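Local coordinates for penicillin-binding protein PbpB (Mycobacterium tuberculosis, PDB 6KGU) that cross-links peptidoglycan strands as a penicillin-sensitive transpeptidase of cell wall synthesis, and is captured here with the beta-lactam aztreonam, at residues 19-24 and 193-198; 226-231 and 508-513; 258-263 and 388-393; 356-361 and 409-414. All coordinates share one frame; numbering follows the deposited sequence.

Interaction 1 of 4, residues 19-24 and 193-198; sequences GSIVDR and VVLTLD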
loop_
_atom_site.group_PDB
_atom_site.type_symbol
_atom_site.label_atom_id
_atom_site.label_comp_id
_atom_site.label_asym_id
_atom_site.label_seq_id
_atom_site.Cartn_x
_atom_site.Cartn_y
_atom_site.Cartn_z
ATOM N N GLY A 19 -19.888 -20.069 -9.266
ATOM C CA GLY A 19 -18.912 -20.400 -8.251
ATOM C C GLY A 19 -18.847 -19.352 -7.149
ATOM O O GLY A 19 -19.394 -18.249 -7.240
ATOM N N SER A 20 -18.171 -19.714 -6.070
ATOM C CA SER A 20 -18.048 -18.870 -4.890
ATOM C C SER A 20 -16.740 -18.087 -4.909
ATOM O O SER A 20 -15.796 -18.425 -5.623
ATOM C CB SER A 20 -18.122 -19.712 -3.613
ATOM O OG SER A 20 -19.389 -20.330 -3.481
ATOM N N ILE A 21 -16.691 -17.039 -4.089
ATOM C CA ILE A 21 -15.470 -16.292 -3.810
ATOM C C ILE A 21 -15.209 -16.443 -2.317
ATOM O O ILE A 21 -16.055 -16.062 -1.500
ATOM C CB ILE A 21 -15.593 -14.804 -4.201
ATOM C CG1 ILE A 21 -15.903 -14.641 -5.695
ATOM C CG2 ILE A 21 -14.311 -14.041 -3.802
ATOM C CD1 ILE A 21 -16.177 -13.198 -6.142
ATOM N N VAL A 22 -14.054 -17.015 -1.961
ATOM C CA VAL A 22 -13.720 -17.294 -0.570
ATOM C C VAL A 22 -12.347 -16.704 -0.270
ATOM O O VAL A 22 -11.576 -16.384 -1.174
ATOM C CB VAL A 22 -13.740 -18.817 -0.255
ATOM C CG1 VAL A 22 -15.045 -19.450 -0.722
ATOM C CG2 VAL A 22 -12.550 -19.527 -0.907
ATOM N N ASP A 23 -12.041 -16.564 1.019
ATOM C CA ASP A 23 -10.741 -16.048 1.423
ATOM C C ASP A 23 -9.739 -17.207 1.492
ATOM O O ASP A 23 -10.070 -18.352 1.178
ATOM C CB ASP A 23 -10.855 -15.256 2.732
ATOM C CG ASP A 23 -10.829 -16.143 4.008
ATOM O OD1 ASP A 23 -10.989 -17.377 3.933
ATOM O OD2 ASP A 23 -10.661 -15.569 5.115
ATOM N N ARG A 24 -8.496 -16.911 1.898
ATOM C CA ARG A 24 -7.435 -17.914 1.857
ATOM C C ARG A 24 -7.744 -19.133 2.724
ATOM O O ARG A 24 -7.200 -20.217 2.479
ATOM C CB ARG A 24 -6.098 -17.284 2.272
ATOM C CG ARG A 24 -5.948 -16.960 3.761
ATOM C CD ARG A 24 -4.649 -16.164 4.050
ATOM N NE ARG A 24 -3.420 -16.908 3.728
ATOM C CZ ARG A 24 -2.588 -16.632 2.727
ATOM N NH1 ARG A 24 -2.816 -15.616 1.911
ATOM N NH2 ARG A 24 -1.507 -17.377 2.545
ATOM N N VAL A 193 -13.196 -19.169 -6.577
ATOM C CA VAL A 193 -12.024 -18.298 -6.590
ATOM C C VAL A 193 -11.547 -18.102 -5.149
ATOM O O VAL A 193 -12.279 -17.563 -4.312
ATOM C CB VAL A 193 -12.344 -16.952 -7.270
ATOM C CG1 VAL A 193 -11.243 -15.934 -7.016
ATOM C CG2 VAL A 193 -12.556 -17.142 -8.786
ATOM N N VAL A 194 -10.322 -18.536 -4.857
ATOM C CA VAL A 194 -9.723 -18.430 -3.525
ATOM C C VAL A 194 -8.811 -17.204 -3.500
ATOM O O VAL A 194 -7.829 -17.143 -4.245
ATOM C CB VAL A 194 -8.927 -19.696 -3.164
ATOM C CG1 VAL A 194 -8.351 -19.582 -1.751
ATOM C CG2 VAL A 194 -9.792 -20.977 -3.326
ATOM N N LEU A 195 -9.126 -16.227 -2.649
ATOM C CA LEU A 195 -8.324 -15.013 -2.552
ATOM C C LEU A 195 -7.180 -15.188 -1.553
ATOM O O LEU A 195 -7.209 -16.061 -0.683
ATOM C CB LEU A 195 -9.189 -13.820 -2.134
ATOM C CG LEU A 195 -10.412 -13.577 -3.032
ATOM C CD1 LEU A 195 -11.232 -12.399 -2.553
ATOM C CD2 LEU A 195 -9.962 -13.357 -4.479
ATOM N N THR A 196 -6.170 -14.324 -1.678
ATOM C CA THR A 196 -5.129 -14.242 -0.658
ATOM C C THR A 196 -5.608 -13.560 0.621
ATOM O O THR A 196 -4.907 -13.640 1.637
ATOM C CB THR A 196 -3.911 -13.492 -1.211
ATOM O OG1 THR A 196 -4.315 -12.188 -1.655
ATOM C CG2 THR A 196 -3.297 -14.244 -2.385
ATOM N N LEU A 197 -6.755 -12.866 0.576
ATOM C CA LEU A 197 -7.277 -12.160 1.741
ATOM C C LEU A 197 -7.455 -13.092 2.932
ATOM O O LEU A 197 -7.824 -14.262 2.787
ATOM C CB LEU A 197 -8.635 -11.505 1.438
ATOM C CG LEU A 197 -8.709 -10.391 0.386
ATOM C CD1 LEU A 197 -10.144 -9.836 0.285
ATOM C CD2 LEU A 197 -7.702 -9.253 0.673
ATOM N N ASP A 198 -7.204 -12.552 4.113
ATOM C CA ASP A 198 -7.568 -13.172 5.377
ATOM C C ASP A 198 -8.711 -12.339 5.942
ATOM O O ASP A 198 -8.506 -11.183 6.323
ATOM C CB ASP A 198 -6.361 -13.217 6.312
ATOM C CG ASP A 198 -6.675 -13.840 7.662
ATOM O OD1 ASP A 198 -7.724 -13.529 8.246
ATOM O OD2 ASP A 198 -5.848 -14.634 8.141
#
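Ile21 and Val22 pair with Val193 and Val194 as parallel strands in a mixed sheet, where strand 28-36 flanks 21-22 and strand 412-416 flanks 192-195. Ser20 O accepts from Val193 N at 2.9 Å, Val22 N meets Val193 O, and Leu195 N returns to Val22 O. Side chains follow the alternation of the strands. On the face with Ile21 and Val193, Ile21 CG2 packs on Leu195 CD1 at 3.7 Å. On the other face, Val22 CG2 rests on Val194 CG2 at 3.9 Å. Past the strands the chains stay bound: Arg24 N gives a nearly straight bond to Leu197 O, 2.9 Å long.

Further out, Asp23 OD1 accepts from Asn25 N and Asp27 N, while its OD2 accepts from Asn199 N. Asp198 OD1 caps the helix 199-216 through Ile201 N. Asp23 thus fixes its own turn to the start of that helix. The Arg24 side chain bends at chi3 (-63°), which brings NH1 back to the segment 193-198. NH1 also forms a salt bridge with Glu232. The final grip is on Thr196 O: Arg24 NH1 lies in its carbonyl plane, on a lone pair, 2.9 Å away, and the oxygen sits in the guanidinium plane.

Interaction 2 of 4, residues 226-231 and 508-513; sequences LDAKTG and RYVIGI
Leu226 and Val510 form an antiparallel hydrogen-bonded pair, with Leu226 N to Val510 O at 2.8 Å and Val510 N to Leu226 O at 2.9 Å. The next pair, Asp227 with Tyr509, is non-hydrogen-bonded. Then the chain 226-231 turns off, and Ala228 N reaches Arg508 O at 3.0 Å from well above the carbonyl plane.

The side chains of Leu226 and Val510 share one sheet face, packed on helix 390-401. Leu226 CB and Val510 CB are 4.3 Å apart. Val510 CG2, placed beside its own backbone N (CG1 is anti to it, chi1 -170°), lies 3.7 Å from Ala228 CA and covers the start of the turn. Ala228 CB sits against the Arg508 carbonyl, 3.4 Å from Arg508 C. On the other face the Tyr509 ring packs on helix 531-544. Two residues, Arg508 and Tyr509, pair with the single Ala502, a classic beta bulge at the start of strand 509-516.

Asp227 OD2 holds the turn as an Asx motif. It accepts from Thr230 N at 2.7 Å, nearly along its C-O axis, and from Thr230 OG1 above the carboxylate plane. Two donors on one oxygen would stabilise the carboxylate and probably favour its charged form, while the strands themselves are joined by backbone bonds and apolar contact.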
loop_
_atom_site.group_PDB
_atom_site.type_symbol
_atom_site.label_atom_id
_atom_site.label_comp_id
_atom_site.label_asym_id
_atom_site.label_seq_id
_atom_site.Cartn_x
_atom_site.Cartn_y
_atom_site.Cartn_z
ATOM N N LEU A 226 0.351 -6.467 3.116
ATOM C CA LEU A 226 0.952 -7.529 2.330
ATOM C C LEU A 226 1.706 -8.503 3.221
ATOM O O LEU A 226 2.313 -8.114 4.222
ATOM C CB LEU A 226 1.924 -6.969 1.287
ATOM C CG LEU A 226 1.408 -5.991 0.228
ATOM C CD1 LEU A 226 2.557 -5.614 -0.726
ATOM C CD2 LEU A 226 0.238 -6.587 -0.539
ATOM N N ASP A 227 1.681 -9.775 2.834
ATOM C CA ASP A 227 2.632 -10.717 3.396
ATOM C C ASP A 227 4.038 -10.329 2.959
ATOM O O ASP A 227 4.300 -10.160 1.764
ATOM C CB ASP A 227 2.322 -12.151 2.954
ATOM C CG ASP A 227 3.374 -13.127 3.442
ATOM O OD1 ASP A 227 3.289 -13.552 4.596
ATOM O OD2 ASP A 227 4.327 -13.417 2.688
ATOM N N ALA A 228 4.941 -10.191 3.935
ATOM C CA ALA A 228 6.270 -9.657 3.654
ATOM C C ALA A 228 7.027 -10.508 2.647
ATOM O O ALA A 228 7.665 -9.974 1.735
ATOM C CB ALA A 228 7.075 -9.539 4.949
ATOM N N LYS A 229 6.978 -11.835 2.793
ATOM C CA LYS A 229 7.830 -12.694 1.970
ATOM C C LYS A 229 7.244 -12.934 0.581
ATOM O O LYS A 229 7.978 -12.906 -0.414
ATOM C CB LYS A 229 8.061 -14.030 2.678
ATOM C CG LYS A 229 9.123 -14.006 3.802
ATOM C CD LYS A 229 9.097 -15.323 4.612
ATOM C CE LYS A 229 10.301 -15.484 5.551
ATOM N NZ LYS A 229 11.566 -15.714 4.780
ATOM N N THR A 230 5.934 -13.175 0.494
ATOM C CA THR A 230 5.272 -13.530 -0.761
ATOM C C THR A 230 4.607 -12.356 -1.464
ATOM O O THR A 230 4.254 -12.488 -2.646
ATOM C CB THR A 230 4.183 -14.583 -0.516
ATOM O OG1 THR A 230 3.116 -13.992 0.245
ATOM C CG2 THR A 230 4.740 -15.773 0.249
ATOM N N GLY A 231 4.383 -11.234 -0.767
ATOM C CA GLY A 231 3.639 -10.135 -1.363
ATOM C C GLY A 231 2.177 -10.417 -1.605
ATOM O O GLY A 231 1.509 -9.638 -2.291
ATOM N N ARG A 508 7.280 -9.824 8.655
ATOM C CA ARG A 508 6.095 -10.637 8.417
ATOM C C ARG A 508 5.001 -9.895 7.663
ATOM O O ARG A 508 4.309 -10.495 6.834
ATOM C CB ARG A 508 5.516 -11.139 9.753
ATOM C CG ARG A 508 6.502 -11.889 10.654
ATOM C CD ARG A 508 5.948 -11.939 12.093
ATOM N NE ARG A 508 6.823 -12.640 13.032
ATOM C CZ ARG A 508 6.546 -13.818 13.578
ATOM N NH1 ARG A 508 5.405 -14.430 13.300
ATOM N NH2 ARG A 508 7.397 -14.375 14.426
ATOM N N TYR A 509 4.810 -8.613 7.956
ATOM C CA TYR A 509 3.707 -7.832 7.422
ATOM C C TYR A 509 4.225 -6.501 6.910
ATOM O O TYR A 509 5.083 -5.870 7.538
ATOM C CB TYR A 509 2.638 -7.579 8.471
ATOM C CG TYR A 509 2.028 -8.852 9.003
ATOM C CD1 TYR A 509 1.166 -9.613 8.221
ATOM C CD2 TYR A 509 2.322 -9.294 10.281
ATOM C CE1 TYR A 509 0.613 -10.785 8.711
ATOM C CE2 TYR A 509 1.766 -10.467 10.782
ATOM C CZ TYR A 509 0.915 -11.202 9.993
ATOM O OH TYR A 509 0.364 -12.362 10.494
ATOM N N VAL A 510 3.697 -6.081 5.769
ATOM C CA VAL A 510 3.997 -4.777 5.203
ATOM C C VAL A 510 2.682 -4.019 5.132
ATOM O O VAL A 510 1.688 -4.548 4.620
ATOM C CB VAL A 510 4.661 -4.906 3.821
ATOM C CG1 VAL A 510 5.183 -3.561 3.344
ATOM C CG2 VAL A 510 5.780 -5.949 3.871
ATOM N N ILE A 511 2.662 -2.805 5.674
ATOM C CA ILE A 511 1.434 -2.042 5.826
ATOM C C ILE A 511 1.604 -0.691 5.148
ATOM O O ILE A 511 2.531 0.050 5.482
ATOM C CB ILE A 511 1.068 -1.858 7.307
ATOM C CG1 ILE A 511 0.851 -3.223 7.970
ATOM C CG2 ILE A 511 -0.195 -0.958 7.410
ATOM C CD1 ILE A 511 0.856 -3.189 9.477
ATOM N N GLY A 512 0.701 -0.365 4.221
ATOM C CA GLY A 512 0.677 0.950 3.584
ATOM C C GLY A 512 -0.657 1.638 3.813
ATOM O O GLY A 512 -1.712 1.007 3.711
ATOM N N ILE A 513 -0.604 2.933 4.111
ATOM C CA ILE A 513 -1.784 3.716 4.495
ATOM C C ILE A 513 -1.736 5.048 3.754
ATOM O O ILE A 513 -0.664 5.635 3.589
ATOM C CB ILE A 513 -1.827 3.976 6.023
ATOM C CG1 ILE A 513 -1.977 2.676 6.815
ATOM C CG2 ILE A 513 -2.971 4.954 6.421
ATOM C CD1 ILE A 513 -1.481 2.825 8.243
#

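Interaction 3 of 4, residues 258-263 and 388-393; sequences NPAVSS and MTLLQM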
loop_
_atom_site.group_PDB
_atom_site.type_symbol
_atom_site.label_atom_id
_atom_site.label_comp_id
_atom_site.label_asym_id
_atom_site.label_seq_id
_atom_site.Cartn_x
_atom_site.Cartn_y
_atom_site.Cartn_z
ATOM N N ASN A 258 -12.158 0.708 -5.870
ATOM C CA ASN A 258 -11.023 0.153 -5.130
ATOM C C ASN A 258 -9.845 1.112 -5.239
ATOM O O ASN A 258 -8.857 0.842 -5.934
ATOM C CB ASN A 258 -10.693 -1.249 -5.653
ATOM C CG ASN A 258 -9.767 -2.023 -4.734
ATOM O OD1 ASN A 258 -9.633 -1.711 -3.545
ATOM N ND2 ASN A 258 -9.120 -3.048 -5.284
ATOM N N PRO A 259 -9.922 2.261 -4.548
ATOM C CA PRO A 259 -8.882 3.304 -4.678
ATOM C C PRO A 259 -7.460 2.830 -4.417
ATOM O O PRO A 259 -6.521 3.414 -4.971
ATOM C CB PRO A 259 -9.285 4.341 -3.613
ATOM C CG PRO A 259 -10.713 4.100 -3.337
ATOM C CD PRO A 259 -10.996 2.639 -3.613
ATOM N N ALA A 260 -7.272 1.830 -3.547
ATOM C CA ALA A 260 -5.934 1.300 -3.270
ATOM C C ALA A 260 -5.201 0.882 -4.542
ATOM O O ALA A 260 -3.961 0.869 -4.571
ATOM C CB ALA A 260 -6.021 0.091 -2.322
ATOM N N VAL A 261 -5.937 0.516 -5.593
ATOM C CA VAL A 261 -5.313 0.160 -6.859
ATOM C C VAL A 261 -5.638 1.145 -7.968
ATOM O O VAL A 261 -4.852 1.250 -8.918
ATOM C CB VAL A 261 -5.681 -1.273 -7.305
ATOM C CG1 VAL A 261 -5.255 -2.302 -6.260
ATOM C CG2 VAL A 261 -7.182 -1.385 -7.651
ATOM N N SER A 262 -6.754 1.877 -7.883
ATOM C CA SER A 262 -7.203 2.672 -9.015
ATOM C C SER A 262 -6.759 4.129 -8.975
ATOM O O SER A 262 -6.864 4.804 -9.994
ATOM C CB SER A 262 -8.734 2.650 -9.098
ATOM O OG SER A 262 -9.234 3.519 -8.111
ATOM N N SER A 263 -6.303 4.652 -7.838
ATOM C CA SER A 263 -6.228 6.101 -7.648
ATOM C C SER A 263 -4.827 6.512 -7.221
ATOM O O SER A 263 -4.524 6.536 -6.021
ATOM C CB SER A 263 -7.269 6.564 -6.620
ATOM O OG SER A 263 -8.574 6.129 -7.017
ATOM N N MET A 388 1.920 7.243 -7.690
ATOM C CA MET A 388 1.866 5.806 -7.489
ATOM C C MET A 388 0.577 5.485 -6.759
ATOM O O MET A 388 0.012 6.333 -6.068
ATOM C CB MET A 388 3.054 5.294 -6.658
ATOM C CG MET A 388 3.064 5.841 -5.208
ATOM S SD MET A 388 4.556 5.405 -4.263
ATOM C CE MET A 388 5.819 6.255 -5.224
ATOM N N THR A 389 0.148 4.236 -6.884
ATOM C CA THR A 389 -0.959 3.733 -6.095
ATOM C C THR A 389 -0.489 3.310 -4.707
ATOM O O THR A 389 0.703 3.113 -4.448
ATOM C CB THR A 389 -1.626 2.559 -6.802
ATOM O OG1 THR A 389 -0.706 1.473 -6.866
ATOM C CG2 THR A 389 -2.023 2.960 -8.230
ATOM N N LEU A 390 -1.460 3.178 -3.802
ATOM C CA LEU A 390 -1.187 2.609 -2.488
ATOM C C LEU A 390 -0.552 1.229 -2.602
ATOM O O LEU A 390 0.361 0.890 -1.836
ATOM C CB LEU A 390 -2.486 2.532 -1.670
ATOM C CG LEU A 390 -2.267 2.163 -0.196
ATOM C CD1 LEU A 390 -1.239 3.092 0.415
ATOM C CD2 LEU A 390 -3.585 2.219 0.615
ATOM N N LEU A 391 -1.031 0.408 -3.543
ATOM C CA LEU A 391 -0.475 -0.938 -3.680
ATOM C C LEU A 391 0.981 -0.892 -4.135
ATOM O O LEU A 391 1.826 -1.639 -3.622
ATOM C CB LEU A 391 -1.320 -1.765 -4.660
ATOM C CG LEU A 391 -0.831 -3.193 -4.884
ATOM C CD1 LEU A 391 -0.856 -4.008 -3.581
ATOM C CD2 LEU A 391 -1.667 -3.880 -5.975
ATOM N N GLN A 392 1.283 -0.046 -5.132
ATOM C CA GLN A 392 2.667 0.150 -5.558
ATOM C C GLN A 392 3.543 0.626 -4.399
ATOM O O GLN A 392 4.660 0.136 -4.205
ATOM C CB GLN A 392 2.722 1.178 -6.692
ATOM C CG GLN A 392 2.244 0.649 -8.034
ATOM C CD GLN A 392 2.257 1.720 -9.095
ATOM O OE1 GLN A 392 1.965 2.880 -8.804
ATOM N NE2 GLN A 392 2.581 1.339 -10.338
ATOM N N MET A 393 3.071 1.631 -3.657
ATOM C CA MET A 393 3.827 2.138 -2.513
ATOM C C MET A 393 4.128 1.018 -1.533
ATOM O O MET A 393 5.283 0.812 -1.136
ATOM C CB MET A 393 3.030 3.257 -1.828
ATOM C CG MET A 393 3.725 3.911 -0.641
ATOM S SD MET A 393 2.605 5.037 0.242
ATOM C CE MET A 393 2.052 3.983 1.586
HETATM O O HOH W 1 -4.137 4.337 -4.508
#
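Val261 lays its CG1 methyl beside Leu391 CD2, 3.9 Å away, the two side chains running side by side and pointing the same way. The contact joins the short helix 259-262 to the N-terminus of helix 390-401, in the transpeptidase domain, whose fold belongs to the beta-lactamase clan. Leu391 CG is anti to the backbone N (chi1 180°), which brings CD2 to Val261, while CD1 turns to Pro409. Ala260 CB meets Leu390 CB more loosely, at 4.3 Å.

The polar link is Ala260 O. Leu391 N donates to it at 3.1 Å, in the carbonyl plane and with an N-H...O angle of 149°. The first turn of a helix has backbone N-H groups without a partner in the helix itself, and here Leu391 N is used directly across the contact and Leu390 N through a water. Thr389 comes in alongside: its CG2 lies 3.4 Å from Val261 O, and its CB is close to Ala260 O.

Thr389 also serves as the N-cap. Its OG1 accepts from Gln392 N, and its own N donates to Gln392 OE1, both at 3.0 Å. The two residues make a capping box. Gln392 NE2 is in turn held by the carbonyls of Gln352 and Ala363. Strands 220-227 and 233-238 pack against the contact: Val224 touches Ala260, Leu390 and Leu391, and Met236 touches Ala260 and Val261.

The water closes the joint between the two helices. It accepts from Leu390 N at 3.0 Å and donates to Pro259 O, 2.6 Å away, and to Ser263 O.

Interaction 4 of 4, residues 356-361 and 409-414; sequences VGLPGE and PRIIKA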
loop_
_atom_site.group_PDB
_atom_site.type_symbol
_atom_site.label_atom_id
_atom_site.label_comp_id
_atom_site.label_asym_id
_atom_site.label_seq_id
_atom_site.Cartn_x
_atom_site.Cartn_y
_atom_site.Cartn_z
ATOM N N VAL A 356 -1.720 -7.397 -10.135
ATOM C CA VAL A 356 -2.274 -8.033 -8.933
ATOM C C VAL A 356 -3.514 -8.872 -9.225
ATOM O O VAL A 356 -3.872 -9.748 -8.423
ATOM C CB VAL A 356 -2.577 -6.945 -7.867
ATOM C CG1 VAL A 356 -3.576 -5.933 -8.413
ATOM C CG2 VAL A 356 -3.098 -7.570 -6.579
ATOM N N GLY A 357 -4.180 -8.646 -10.354
ATOM C CA GLY A 357 -5.392 -9.383 -10.648
ATOM C C GLY A 357 -6.663 -8.691 -10.202
ATOM O O GLY A 357 -7.640 -9.366 -9.845
ATOM N N LEU A 358 -6.675 -7.364 -10.184
ATOM C CA LEU A 358 -7.850 -6.604 -9.805
ATOM C C LEU A 358 -8.209 -5.637 -10.924
ATOM O O LEU A 358 -7.313 -5.023 -11.509
ATOM C CB LEU A 358 -7.608 -5.814 -8.496
ATOM C CG LEU A 358 -7.514 -6.649 -7.208
ATOM C CD1 LEU A 358 -6.942 -5.853 -6.033
ATOM C CD2 LEU A 358 -8.883 -7.207 -6.861
ATOM N N PRO A 359 -9.493 -5.467 -11.236
ATOM C CA PRO A 359 -9.865 -4.550 -12.320
ATOM C C PRO A 359 -9.588 -3.097 -11.954
ATOM O O PRO A 359 -9.669 -2.702 -10.790
ATOM C CB PRO A 359 -11.370 -4.797 -12.498
ATOM C CG PRO A 359 -11.837 -5.301 -11.161
ATOM C CD PRO A 359 -10.667 -6.040 -10.543
ATOM N N GLY A 360 -9.254 -2.299 -12.971
ATOM C CA GLY A 360 -9.079 -0.868 -12.787
ATOM C C GLY A 360 -7.771 -0.438 -12.157
ATOM O O GLY A 360 -7.676 0.700 -11.677
ATOM N N GLU A 361 -6.754 -1.302 -12.143
ATOM C CA GLU A 361 -5.479 -0.931 -11.544
ATOM C C GLU A 361 -4.795 0.159 -12.370
ATOM O O GLU A 361 -4.641 0.016 -13.586
ATOM C CB GLU A 361 -4.541 -2.140 -11.427
ATOM C CG GLU A 361 -3.219 -1.727 -10.714
ATOM C CD GLU A 361 -2.131 -2.795 -10.691
ATOM O OE1 GLU A 361 -2.226 -3.792 -11.436
ATOM O OE2 GLU A 361 -1.162 -2.612 -9.919
ATOM N N PRO A 409 2.626 -8.051 -5.909
ATOM C CA PRO A 409 1.514 -8.543 -5.092
ATOM C C PRO A 409 0.461 -9.236 -5.935
ATOM O O PRO A 409 0.235 -8.887 -7.094
ATOM C CB PRO A 409 0.954 -7.267 -4.443
ATOM C CG PRO A 409 1.408 -6.167 -5.323
ATOM C CD PRO A 409 2.721 -6.583 -5.898
ATOM N N ARG A 410 -0.203 -10.217 -5.323
ATOM C CA ARG A 410 -1.265 -10.973 -5.964
ATOM C C ARG A 410 -2.394 -11.144 -4.964
ATOM O O ARG A 410 -2.152 -11.299 -3.761
ATOM C CB ARG A 410 -0.772 -12.374 -6.431
ATOM C CG ARG A 410 0.297 -12.353 -7.523
ATOM C CD ARG A 410 -0.320 -11.884 -8.820
ATOM N NE ARG A 410 0.595 -11.897 -9.961
ATOM C CZ ARG A 410 1.290 -10.852 -10.394
ATOM N NH1 ARG A 410 1.203 -9.675 -9.769
ATOM N NH2 ARG A 410 2.073 -10.972 -11.471
ATOM N N ILE A 411 -3.624 -11.145 -5.467
ATOM C CA ILE A 411 -4.789 -11.312 -4.614
ATOM C C ILE A 411 -5.561 -12.589 -4.920
ATOM O O ILE A 411 -6.395 -12.999 -4.093
ATOM C CB ILE A 411 -5.725 -10.085 -4.685
ATOM C CG1 ILE A 411 -6.692 -10.076 -3.477
ATOM C CG2 ILE A 411 -6.508 -10.084 -5.986
ATOM C CD1 ILE A 411 -7.184 -8.689 -3.089
ATOM N N ILE A 412 -5.317 -13.222 -6.063
ATOM C CA ILE A 412 -5.896 -14.521 -6.385
ATOM C C ILE A 412 -4.904 -15.579 -5.925
ATOM O O ILE A 412 -3.788 -15.651 -6.444
ATOM C CB ILE A 412 -6.181 -14.675 -7.882
ATOM C CG1 ILE A 412 -6.842 -13.426 -8.462
ATOM C CG2 ILE A 412 -7.051 -15.911 -8.100
ATOM C CD1 ILE A 412 -8.182 -13.132 -7.873
ATOM N N LYS A 413 -5.306 -16.403 -4.951
ATOM C CA LYS A 413 -4.416 -17.472 -4.498
ATOM C C LYS A 413 -4.568 -18.736 -5.342
ATOM O O LYS A 413 -3.571 -19.398 -5.656
ATOM C CB LYS A 413 -4.674 -17.799 -3.024
ATOM C CG LYS A 413 -3.563 -18.656 -2.408
ATOM C CD LYS A 413 -3.492 -18.512 -0.903
ATOM C CE LYS A 413 -2.355 -19.351 -0.309
ATOM N NZ LYS A 413 -1.036 -19.052 -0.926
ATOM N N ALA A 414 -5.794 -19.083 -5.720
ATOM C CA ALA A 414 -6.064 -20.361 -6.371
ATOM C C ALA A 414 -7.488 -20.348 -6.914
ATOM O O ALA A 414 -8.288 -19.460 -6.601
ATOM C CB ALA A 414 -5.873 -21.529 -5.396
HETATM O O HOH W 2 -3.826 -12.403 -8.277
#
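Val356 O is gripped by two groups. A water donates to it at 2.7 Å, and Ile411 N donates at 3.3 Å, a long bond that lies in the carbonyl plane. The same water accepts from Ile412 N at 2.8 Å, and so ties the loop to the first residue of strand 412-416.

Val356 fits closely on the other chain segment. Its CA makes a CA-H...O contact with Pro409 O at 3.2 Å. Its CG2, anti to the backbone N, touches both Pro409 O and the Ile411 side chain, 4.1 Å from Ile411 CB. Leu358 meets Ile411 at about a right angle, with Leu358 CG and CD2 each against the CG2 methyl of Ile411, CG at 3.8 Å. Gly357, between Val356 and Leu358, has positive phi (93°) and no side chain, which lets the chain come close to Ile411 and Ile412. The loop then enters a type II turn from Leu358 to Glu361.

Arg410 folds back through a bend at chi2 (-70°). Its NH1 donates to Pro409 O at 3.0 Å, from above the carbonyl plane, and also to Thr354 O. Both acceptors are backbone carbonyls, so the guanidinium links the two chain segments at this junction.

Val356, Pro409 and Ile411 rest on Val233 of strand 233-238. Leu358 touches Met236 of that strand and Leu151 of helix 150-154, which Ile412 also touches.

Overall arrangement
Interaction 1 closes first along the chain. Interactions 3 and 4 follow, their segments alternating, and both lie within the span that interaction 2 closes. Interactions 1 and 4 share the mixed sheet, where strands 192-195 and 412-416 are neighbours, and their centres are about 11 Å apart. Interaction 2 belongs to the antiparallel sheet of the transpeptidase domain. Interaction 3 packs against it, with centres about 15 Å apart; Leu390 and Met393 lie on Gly512 and Ile513. Interactions 3 and 4 meet through Leu391 with Val356 and Pro409. Together they form a continuous path from the N-terminal region into the transpeptidase core, with aztreonam about 14 Å from the Leu390 side chain.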